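Local coordinates for uncharacterized protein (Bacteroides thetaiotaomicron VPI-5482, PDB 3KNY) that is of unknown function but has a two-domain fold and is probably a lipoprotein of the BT_3535-like family, at residues E36-T39 and P40-E44; E44-R47 and T48-S51; K62-E66 and K67-E71; Y73-I76 and N77-E81. All coordinates share one frame; numbering follows the deposited sequence.

Interaction 1 of 4, residues E36-T39 and P40-E44; sequences EKVT and PKEYE
Thr-39 and Glu-42 meet in a capping box at the start of helix 40-49. Thr-39 is the N-cap residue. Its OG1 accepts the backbone N-H of Glu-42 at 3.2 Å between Thr-39 OG1 and Glu-42 N, and the bond is nearly straight at 172°. OG1 reaches that N-H because it lies between the backbone N and the carbonyl carbon, chi1 74°. Glu-42 answers with its side chain. Its CB packs near Thr-39 O, 3.3 Å away. CG and CD then pass beside Thr-39 OG1, each 3.4 Å from it. At the tip, Glu-42 OE1 accepts from Thr-39 N at 2.8 Å, and the N-H comes from above the carboxylate plane, 48° out of it. OE1 also lies near CA and CB of Val-38. The second oxygen, OE2, lies near both OG1 and CG2 of Thr-39. The backbone closes the first turn: Tyr-43 N donates to Thr-39 O at 2.7 Å. Val-38 CG2 sits at the edge of the Tyr-43 ring, in its plane, and 3.9 Å from Tyr-43 CB. The box pairs one loop N-H and one first-turn N-H with side-chain acceptors. The contact lies at the protein surface. Val-38 and Glu-42 pack on Tyr-73 of helix 66-84, while Tyr-43 turns to Ile-30 and Ser-35 in the loop that leads into helix 40-49.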
# COMPACT_ATOMS: atom_id res chain seq x y z
N GLU A 36 4.55 -20.20 5.75
CA GLU A 36 3.86 -21.19 6.59
C GLU A 36 2.37 -21.00 6.56
O GLU A 36 1.64 -21.79 7.13
CB GLU A 36 4.35 -21.10 8.02
CG GLU A 36 5.50 -22.03 8.31
CD GLU A 36 6.05 -21.80 9.69
OE1 GLU A 36 6.20 -20.61 10.07
OE2 GLU A 36 6.32 -22.79 10.40
N LYS A 37 1.93 -19.96 5.86
CA LYS A 37 0.53 -19.58 5.85
C LYS A 37 -0.11 -19.75 4.47
O LYS A 37 -1.29 -19.44 4.30
CB LYS A 37 0.44 -18.13 6.29
CG LYS A 37 0.87 -17.90 7.74
CD LYS A 37 -0.28 -18.20 8.68
CE LYS A 37 -0.20 -17.36 9.94
NZ LYS A 37 -1.53 -17.31 10.61
N VAL A 38 0.64 -20.27 3.50
CA VAL A 38 0.14 -20.40 2.13
C VAL A 38 0.61 -21.72 1.48
O VAL A 38 1.53 -22.37 1.97
CB VAL A 38 0.60 -19.19 1.30
CG1 VAL A 38 0.06 -17.90 1.92
CG2 VAL A 38 2.13 -19.13 1.22
N THR A 39 -0.05 -22.11 0.38
CA THR A 39 0.34 -23.28 -0.41
C THR A 39 1.43 -22.86 -1.42
O THR A 39 1.50 -21.70 -1.80
CB THR A 39 -0.88 -23.88 -1.21
OG1 THR A 39 -1.21 -23.03 -2.32
CG2 THR A 39 -2.11 -24.05 -0.32
N PRO A 40 2.29 -23.80 -1.86
CA PRO A 40 3.26 -23.46 -2.91
C PRO A 40 2.65 -22.72 -4.11
O PRO A 40 3.30 -21.82 -4.63
CB PRO A 40 3.77 -24.83 -3.37
CG PRO A 40 3.73 -25.64 -2.15
CD PRO A 40 2.57 -25.14 -1.31
N LYS A 41 1.44 -23.10 -4.52
CA LYS A 41 0.77 -22.45 -5.66
C LYS A 41 0.62 -20.96 -5.36
O LYS A 41 1.02 -20.09 -6.15
CB LYS A 41 -0.62 -23.05 -5.88
CG LYS A 41 -0.68 -24.56 -6.09
CD LYS A 41 -0.87 -24.98 -7.55
CE LYS A 41 -1.70 -26.28 -7.60
NZ LYS A 41 -1.60 -27.09 -8.85
N GLU A 42 0.05 -20.70 -4.19
CA GLU A 42 -0.15 -19.35 -3.67
C GLU A 42 1.18 -18.62 -3.55
O GLU A 42 1.35 -17.52 -4.11
CB GLU A 42 -0.85 -19.41 -2.31
CG GLU A 42 -2.31 -19.86 -2.39
CD GLU A 42 -2.88 -20.33 -1.07
OE1 GLU A 42 -2.17 -20.39 -0.05
OE2 GLU A 42 -4.08 -20.67 -1.06
N TYR A 43 2.11 -19.24 -2.84
CA TYR A 43 3.44 -18.64 -2.63
C TYR A 43 4.05 -18.19 -3.94
O TYR A 43 4.68 -17.13 -4.02
CB TYR A 43 4.36 -19.64 -1.93
CG TYR A 43 5.66 -19.03 -1.43
CD1 TYR A 43 5.74 -18.51 -0.14
CD2 TYR A 43 6.80 -19.00 -2.23
CE1 TYR A 43 6.92 -17.96 0.35
CE2 TYR A 43 7.99 -18.45 -1.75
CZ TYR A 43 8.04 -17.94 -0.45
OH TYR A 43 9.20 -17.39 0.05
N GLU A 44 3.84 -18.98 -4.98
CA GLU A 44 4.40 -18.67 -6.29
C GLU A 44 3.79 -17.40 -6.88
O GLU A 44 4.48 -16.65 -7.56
CB GLU A 44 4.23 -19.84 -7.26
CG GLU A 44 5.47 -20.10 -8.08
CD GLU A 44 6.67 -20.38 -7.20
OE1 GLU A 44 6.49 -21.07 -6.18
OE2 GLU A 44 7.78 -19.90 -7.52

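Interaction 2 of 4, residues E44-R47 and T48-S51; sequences ELWR and TMSS
Ser-50 reaches back to Arg-47 near the C-terminal end of helix 40-49. Its OG donates to Arg-47 O, with 2.9 Å between Ser-50 OG and Arg-47 O. OG stands between the backbone N and the carbonyl carbon, chi1 81°, which turns it to Arg-47 O. The backbone N of Ser-50 donates to Trp-46 O at 2.7 Å, and only weakly to Arg-47 O. One residue earlier, Met-49 N donates to Leu-45 O at 2.8 Å. Thr-48 N donates to Glu-44 O at 3.1 Å, and Thr-48 OG1 adds a weak bond to the same oxygen. Thr-48 O takes two donors from Ser-51, its backbone N and its OG. On the exposed side, Arg-47 NE makes a salt bridge to Glu-44 OE2 at 2.7 Å. The carboxylate lies at the guanidinium edge. Met-49, a selenomethionine, rests its CB 4.1 Å from Trp-46 CE3, on the inner side that faces helix 66-84. An alanine in place of Ser-50 would probably leave Arg-47 O with only the weak backbone bond from this segment. Late carbonyls of a helix run short of backbone N-H partners, and here the hydroxyls of Ser-50 and Ser-51 add donors to those of the backbone.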
# COMPACT_ATOMS: atom_id res chain seq x y z
N GLU A 44 3.84 -18.98 -4.98
CA GLU A 44 4.40 -18.67 -6.29
C GLU A 44 3.79 -17.40 -6.88
O GLU A 44 4.48 -16.65 -7.56
CB GLU A 44 4.23 -19.84 -7.26
CG GLU A 44 5.47 -20.10 -8.08
CD GLU A 44 6.67 -20.38 -7.20
OE1 GLU A 44 6.49 -21.07 -6.18
OE2 GLU A 44 7.78 -19.90 -7.52
N LEU A 45 2.50 -17.17 -6.64
CA LEU A 45 1.87 -15.96 -7.13
C LEU A 45 2.47 -14.74 -6.38
O LEU A 45 2.92 -13.76 -6.98
CB LEU A 45 0.35 -16.06 -6.98
CG LEU A 45 -0.35 -17.10 -7.87
CD1 LEU A 45 -1.82 -17.16 -7.56
CD2 LEU A 45 -0.12 -16.83 -9.35
N TRP A 46 2.54 -14.84 -5.06
CA TRP A 46 3.22 -13.81 -4.30
C TRP A 46 4.65 -13.54 -4.79
O TRP A 46 5.05 -12.38 -4.92
CB TRP A 46 3.21 -14.16 -2.82
CG TRP A 46 1.82 -14.09 -2.26
CD1 TRP A 46 1.11 -15.12 -1.72
CD2 TRP A 46 0.96 -12.95 -2.24
NE1 TRP A 46 -0.14 -14.68 -1.35
CE2 TRP A 46 -0.26 -13.36 -1.66
CE3 TRP A 46 1.10 -11.62 -2.67
CZ2 TRP A 46 -1.33 -12.48 -1.47
CZ3 TRP A 46 0.03 -10.75 -2.49
CH2 TRP A 46 -1.17 -11.18 -1.89
N ARG A 47 5.42 -14.58 -5.08
CA ARG A 47 6.75 -14.35 -5.65
C ARG A 47 6.65 -13.47 -6.91
O ARG A 47 7.41 -12.52 -7.04
CB ARG A 47 7.48 -15.65 -5.99
CG ARG A 47 8.92 -15.40 -6.52
CD ARG A 47 9.48 -16.56 -7.33
NE ARG A 47 9.27 -17.81 -6.62
CZ ARG A 47 9.96 -18.18 -5.54
NH1 ARG A 47 10.92 -17.40 -5.03
NH2 ARG A 47 9.68 -19.34 -4.96
N THR A 48 5.73 -13.80 -7.82
CA THR A 48 5.53 -13.00 -9.05
C THR A 48 5.15 -11.55 -8.71
O THR A 48 5.66 -10.58 -9.29
CB THR A 48 4.40 -13.60 -9.93
OG1 THR A 48 4.82 -14.85 -10.46
CG2 THR A 48 4.02 -12.63 -11.09
N MSE A 49 4.25 -11.45 -7.75
CA MSE A 49 3.67 -10.21 -7.30
C MSE A 49 4.75 -9.35 -6.66
O MSE A 49 4.79 -8.14 -6.87
CB MSE A 49 2.56 -10.57 -6.30
CG MSE A 49 1.41 -9.66 -6.29
SE MSE A 49 0.26 -9.65 -7.87
CE MSE A 49 -0.65 -8.09 -7.11
N SER A 50 5.67 -9.98 -5.92
CA SER A 50 6.73 -9.24 -5.22
C SER A 50 7.77 -8.68 -6.18
O SER A 50 8.66 -7.94 -5.76
CB SER A 50 7.43 -10.13 -4.17
OG SER A 50 8.40 -10.97 -4.78
N SER A 51 7.68 -9.03 -7.46
CA SER A 51 8.60 -8.48 -8.45
C SER A 51 8.14 -7.10 -8.92
O SER A 51 8.86 -6.44 -9.66
CB SER A 51 8.67 -9.40 -9.66
OG SER A 51 7.51 -9.28 -10.45

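Interaction 3 of 4, residues K62-E66 and K67-E71; sequences KDISE and KRKKE
Four basic residues in a row, Lys-67 to Lys-70, fill the first turns of helix 66-84, just after the N-cap Ser-65 and Glu-66, where the helix dipole would tend to favour acidic groups. Ser-65 OG accepts from Arg-68 N at 3.0 Å. OG lies between the backbone N and the carbonyl carbon, chi1 87°, which brings it to the N-H of Arg-68. The same hydroxyl is hydrogen-bonded to Glu-100. Backbone bonds continue the turn: Lys-69 N donates to Ser-65 O at 2.9 Å and Lys-70 N to Glu-66 O at 3.0 Å. Lys-69 lies alongside Glu-66, the two pointing the same way. Lys-69 CE comes 3.5 Å from Glu-66 OE2. The charged tips stay apart, because bends at chi3 and chi4 carry NZ toward Ile-64, 3.5 Å from Ile-64 O. An alanine replacing Lys-69 would probably leave the carboxylate of Glu-66 without its nearby positive charge and uncover the side of Ile-64. Arg-68 NH1 donates to Glu-71 OE1 at 2.9 Å, within the guanidinium plane. Lys-67 NZ makes a longer salt bridge to Glu-71 OE2 at 3.5 Å, and the three residues form a salt-bridge network. Arg-68 also binds Ala-98 O and Pro-218 O, Glu-71 pairs with Lys-149, and Lys-70 with Asp-74. Lys-67, Arg-68 and Lys-70 thus have acidic or carbonyl partners, which probably offsets a less favourable place; Lys-69 is merely near Glu-66.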
# COMPACT_ATOMS: atom_id res chain seq x y z
N LYS A 62 -4.48 -13.34 10.40
CA LYS A 62 -5.88 -13.28 10.78
C LYS A 62 -6.66 -14.30 9.97
O LYS A 62 -6.32 -14.58 8.82
CB LYS A 62 -6.43 -11.88 10.51
CG LYS A 62 -7.63 -11.46 11.36
CD LYS A 62 -7.94 -9.96 11.16
CE LYS A 62 -6.95 -9.06 11.92
NZ LYS A 62 -6.99 -7.64 11.47
N ASP A 63 -7.72 -14.83 10.56
CA ASP A 63 -8.50 -15.88 9.91
C ASP A 63 -9.31 -15.31 8.75
O ASP A 63 -10.16 -14.46 8.96
CB ASP A 63 -9.42 -16.54 10.92
CG ASP A 63 -8.66 -17.07 12.13
OD1 ASP A 63 -7.45 -17.36 12.02
OD2 ASP A 63 -9.30 -17.20 13.20
N ILE A 64 -9.05 -15.81 7.55
CA ILE A 64 -9.67 -15.33 6.32
C ILE A 64 -10.67 -16.35 5.84
O ILE A 64 -10.32 -17.51 5.70
CB ILE A 64 -8.60 -15.18 5.18
CG1 ILE A 64 -7.30 -14.49 5.67
CG2 ILE A 64 -9.19 -14.46 3.97
CD1 ILE A 64 -6.14 -15.48 6.04
N SER A 65 -11.91 -15.96 5.54
CA SER A 65 -12.89 -16.92 5.02
C SER A 65 -12.50 -17.43 3.64
O SER A 65 -11.62 -16.87 2.98
CB SER A 65 -14.28 -16.31 4.92
OG SER A 65 -14.47 -15.63 3.69
N GLU A 66 -13.17 -18.48 3.19
CA GLU A 66 -12.92 -19.06 1.87
C GLU A 66 -13.41 -18.09 0.80
O GLU A 66 -12.73 -17.90 -0.21
CB GLU A 66 -13.56 -20.45 1.72
CG GLU A 66 -13.00 -21.53 2.67
CD GLU A 66 -11.46 -21.63 2.67
OE1 GLU A 66 -10.84 -21.65 1.58
OE2 GLU A 66 -10.86 -21.68 3.77
N LYS A 67 -14.56 -17.45 1.02
CA LYS A 67 -15.06 -16.43 0.09
C LYS A 67 -13.98 -15.36 -0.13
O LYS A 67 -13.72 -14.95 -1.27
CB LYS A 67 -16.34 -15.76 0.63
CG LYS A 67 -17.05 -14.83 -0.38
CD LYS A 67 -17.76 -13.62 0.28
CE LYS A 67 -16.75 -12.59 0.82
NZ LYS A 67 -17.33 -11.26 1.16
N ARG A 68 -13.34 -14.94 0.96
CA ARG A 68 -12.30 -13.93 0.93
C ARG A 68 -11.04 -14.43 0.24
O ARG A 68 -10.51 -13.75 -0.63
CB ARG A 68 -11.98 -13.44 2.34
CG ARG A 68 -10.93 -12.33 2.40
CD ARG A 68 -11.34 -11.10 1.60
NE ARG A 68 -10.35 -10.01 1.65
CZ ARG A 68 -10.41 -8.89 0.92
NH1 ARG A 68 -11.42 -8.70 0.08
NH2 ARG A 68 -9.47 -7.95 1.03
N LYS A 69 -10.56 -15.61 0.63
CA LYS A 69 -9.39 -16.19 -0.05
C LYS A 69 -9.58 -16.20 -1.57
O LYS A 69 -8.64 -15.94 -2.32
CB LYS A 69 -9.13 -17.64 0.37
CG LYS A 69 -8.39 -17.83 1.67
CD LYS A 69 -7.81 -19.25 1.72
CE LYS A 69 -7.94 -19.86 3.11
NZ LYS A 69 -7.47 -18.92 4.16
N LYS A 70 -10.79 -16.53 -2.03
CA LYS A 70 -11.08 -16.56 -3.45
C LYS A 70 -10.87 -15.16 -4.01
O LYS A 70 -10.16 -14.98 -5.00
CB LYS A 70 -12.50 -17.03 -3.75
CG LYS A 70 -12.71 -17.34 -5.22
CD LYS A 70 -14.10 -17.88 -5.52
CE LYS A 70 -14.13 -18.69 -6.81
NZ LYS A 70 -13.36 -18.01 -7.89
N GLU A 71 -11.46 -14.17 -3.34
CA GLU A 71 -11.30 -12.77 -3.74
C GLU A 71 -9.80 -12.41 -3.88
O GLU A 71 -9.34 -12.04 -4.98
CB GLU A 71 -12.01 -11.83 -2.75
CG GLU A 71 -13.52 -11.71 -2.98
CD GLU A 71 -14.26 -11.00 -1.86
OE1 GLU A 71 -13.61 -10.34 -1.01
OE2 GLU A 71 -15.51 -11.09 -1.82

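Interaction 4 of 4, residues Y73-I76 and N77-E81; sequences YDCI and NNICE
Cys-75 and Ile-79 pack against each other one turn apart on the inner side of helix 66-84. Cys-75 SG touches Ile-79 CD1 at 3.8 Å. The sulfur gets there by standing anti to the backbone N, chi1 177°, which swings it along the helix toward the next turn. Ile-79 CG1 also covers Cys-75 O, 3.5 Å away, so this carbonyl lies under aliphatic carbon as well as accepting Ile-79 N at 3.0 Å. A second inward pair follows one residue on. Ile-76 CG2 lies 4.2 Å from Cys-80 SG, a looser touch, and Cys-80 N donates to Ile-76 O at 2.9 Å. All four of these side chains are buried.

The helix is the crossover of a beta-alpha-beta unit, between the parallel strands 53-55 and 93-97. Cys-75 and Ile-79 meet Leu-188 of strand 188-201. Cys-75 and Ile-76 meet Ile-217 of strand 204-217, and Ile-76 also packs on Trp-46 and Met-49 of helix 40-49.

The outer side is much looser. Asn-77 N donates to Tyr-73 O at 2.8 Å, and Asn-77 CB sits 3.1 Å from the same oxygen, but its amide end leads away into the exposed region. Asn-78 N donates to Asp-74 O at 3.2 Å. The polar ends here look to partners beyond the two segments: Asp-74 pairs with Lys-70, while Asn-78 bonds through ND2 to Asp-185 O and through OD1 to Arg-82 NE.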
# COMPACT_ATOMS: atom_id res chain seq x y z
N TYR A 73 -7.09 -14.21 -4.03
CA TYR A 73 -6.28 -14.96 -4.99
C TYR A 73 -6.78 -14.77 -6.43
O TYR A 73 -5.97 -14.69 -7.35
CB TYR A 73 -6.09 -16.43 -4.53
CG TYR A 73 -5.17 -16.52 -3.28
CD1 TYR A 73 -3.80 -16.22 -3.38
CD2 TYR A 73 -5.67 -16.86 -2.00
CE1 TYR A 73 -2.96 -16.27 -2.25
CE2 TYR A 73 -4.82 -16.91 -0.87
CZ TYR A 73 -3.48 -16.61 -1.01
OH TYR A 73 -2.64 -16.68 0.09
N ASP A 74 -8.09 -14.64 -6.62
CA ASP A 74 -8.62 -14.31 -7.94
C ASP A 74 -7.96 -13.03 -8.44
O ASP A 74 -7.60 -12.90 -9.61
CB ASP A 74 -10.13 -14.08 -7.90
CG ASP A 74 -10.93 -15.38 -8.02
OD1 ASP A 74 -10.32 -16.45 -8.17
OD2 ASP A 74 -12.18 -15.31 -7.98
N CYS A 75 -7.81 -12.08 -7.52
CA CYS A 75 -7.23 -10.80 -7.82
C CYS A 75 -5.76 -10.88 -8.20
O CYS A 75 -5.34 -10.41 -9.26
CB CYS A 75 -7.42 -9.92 -6.59
SG CYS A 75 -6.68 -8.33 -6.77
N ILE A 76 -4.98 -11.47 -7.29
CA ILE A 76 -3.54 -11.70 -7.44
C ILE A 76 -3.25 -12.51 -8.69
O ILE A 76 -2.26 -12.29 -9.38
CB ILE A 76 -3.02 -12.45 -6.17
CG1 ILE A 76 -2.94 -11.48 -5.00
CG2 ILE A 76 -1.68 -13.11 -6.35
CD1 ILE A 76 -2.09 -10.24 -5.31
N ASN A 77 -4.14 -13.45 -9.00
CA ASN A 77 -3.95 -14.30 -10.18
C ASN A 77 -4.03 -13.47 -11.44
O ASN A 77 -3.17 -13.57 -12.33
CB ASN A 77 -5.00 -15.42 -10.25
CG ASN A 77 -4.64 -16.47 -11.27
OD1 ASN A 77 -3.68 -17.21 -11.08
ND2 ASN A 77 -5.38 -16.53 -12.38
N ASN A 78 -5.06 -12.65 -11.50
CA ASN A 78 -5.29 -11.74 -12.60
C ASN A 78 -4.11 -10.79 -12.78
O ASN A 78 -3.61 -10.61 -13.90
CB ASN A 78 -6.61 -11.01 -12.34
CG ASN A 78 -6.74 -9.72 -13.08
OD1 ASN A 78 -6.90 -9.72 -14.31
ND2 ASN A 78 -6.68 -8.59 -12.34
N ILE A 79 -3.63 -10.20 -11.69
CA ILE A 79 -2.50 -9.27 -11.76
C ILE A 79 -1.23 -9.99 -12.27
O ILE A 79 -0.52 -9.47 -13.12
CB ILE A 79 -2.23 -8.55 -10.39
CG1 ILE A 79 -3.42 -7.64 -10.04
CG2 ILE A 79 -0.94 -7.73 -10.44
CD1 ILE A 79 -3.53 -7.26 -8.57
N CYS A 80 -0.97 -11.19 -11.74
CA CYS A 80 0.18 -11.99 -12.16
C CYS A 80 0.15 -12.29 -13.65
O CYS A 80 1.18 -12.26 -14.33
CB CYS A 80 0.21 -13.30 -11.40
SG CYS A 80 0.79 -13.19 -9.70
N GLU A 81 -1.04 -12.58 -14.15
CA GLU A 81 -1.20 -12.80 -15.57
C GLU A 81 -0.74 -11.59 -16.37
O GLU A 81 -0.11 -11.75 -17.42
CB GLU A 81 -2.65 -13.13 -15.90
CG GLU A 81 -2.90 -13.31 -17.40
CD GLU A 81 -3.93 -14.38 -17.70
OE1 GLU A 81 -4.53 -14.92 -16.73
OE2 GLU A 81 -4.13 -14.69 -18.90

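In the fold
The four contacts come in order along two helices. Interactions 1 and 2 follow each other on helix 40-49, share Glu-44 and have centres 10 Å apart. Interactions 3 and 4 follow on helix 66-84, with centres 15 Å apart. The helices meet side by side. Interaction 1 touches interaction 4 through Tyr-73. Trp-46 and Met-49 of interaction 2 touch Tyr-73, Ile-76 and Ile-79 of interaction 4, centres 10 Å apart. Interaction 3 stands off from interactions 1 and 2, with nearest atoms about 5 and 8 Å away. Interactions 1 and 3 start their helices at the surface. Interactions 2 and 4 carry them inward, so the two helices pack on each other and on the mixed sheet.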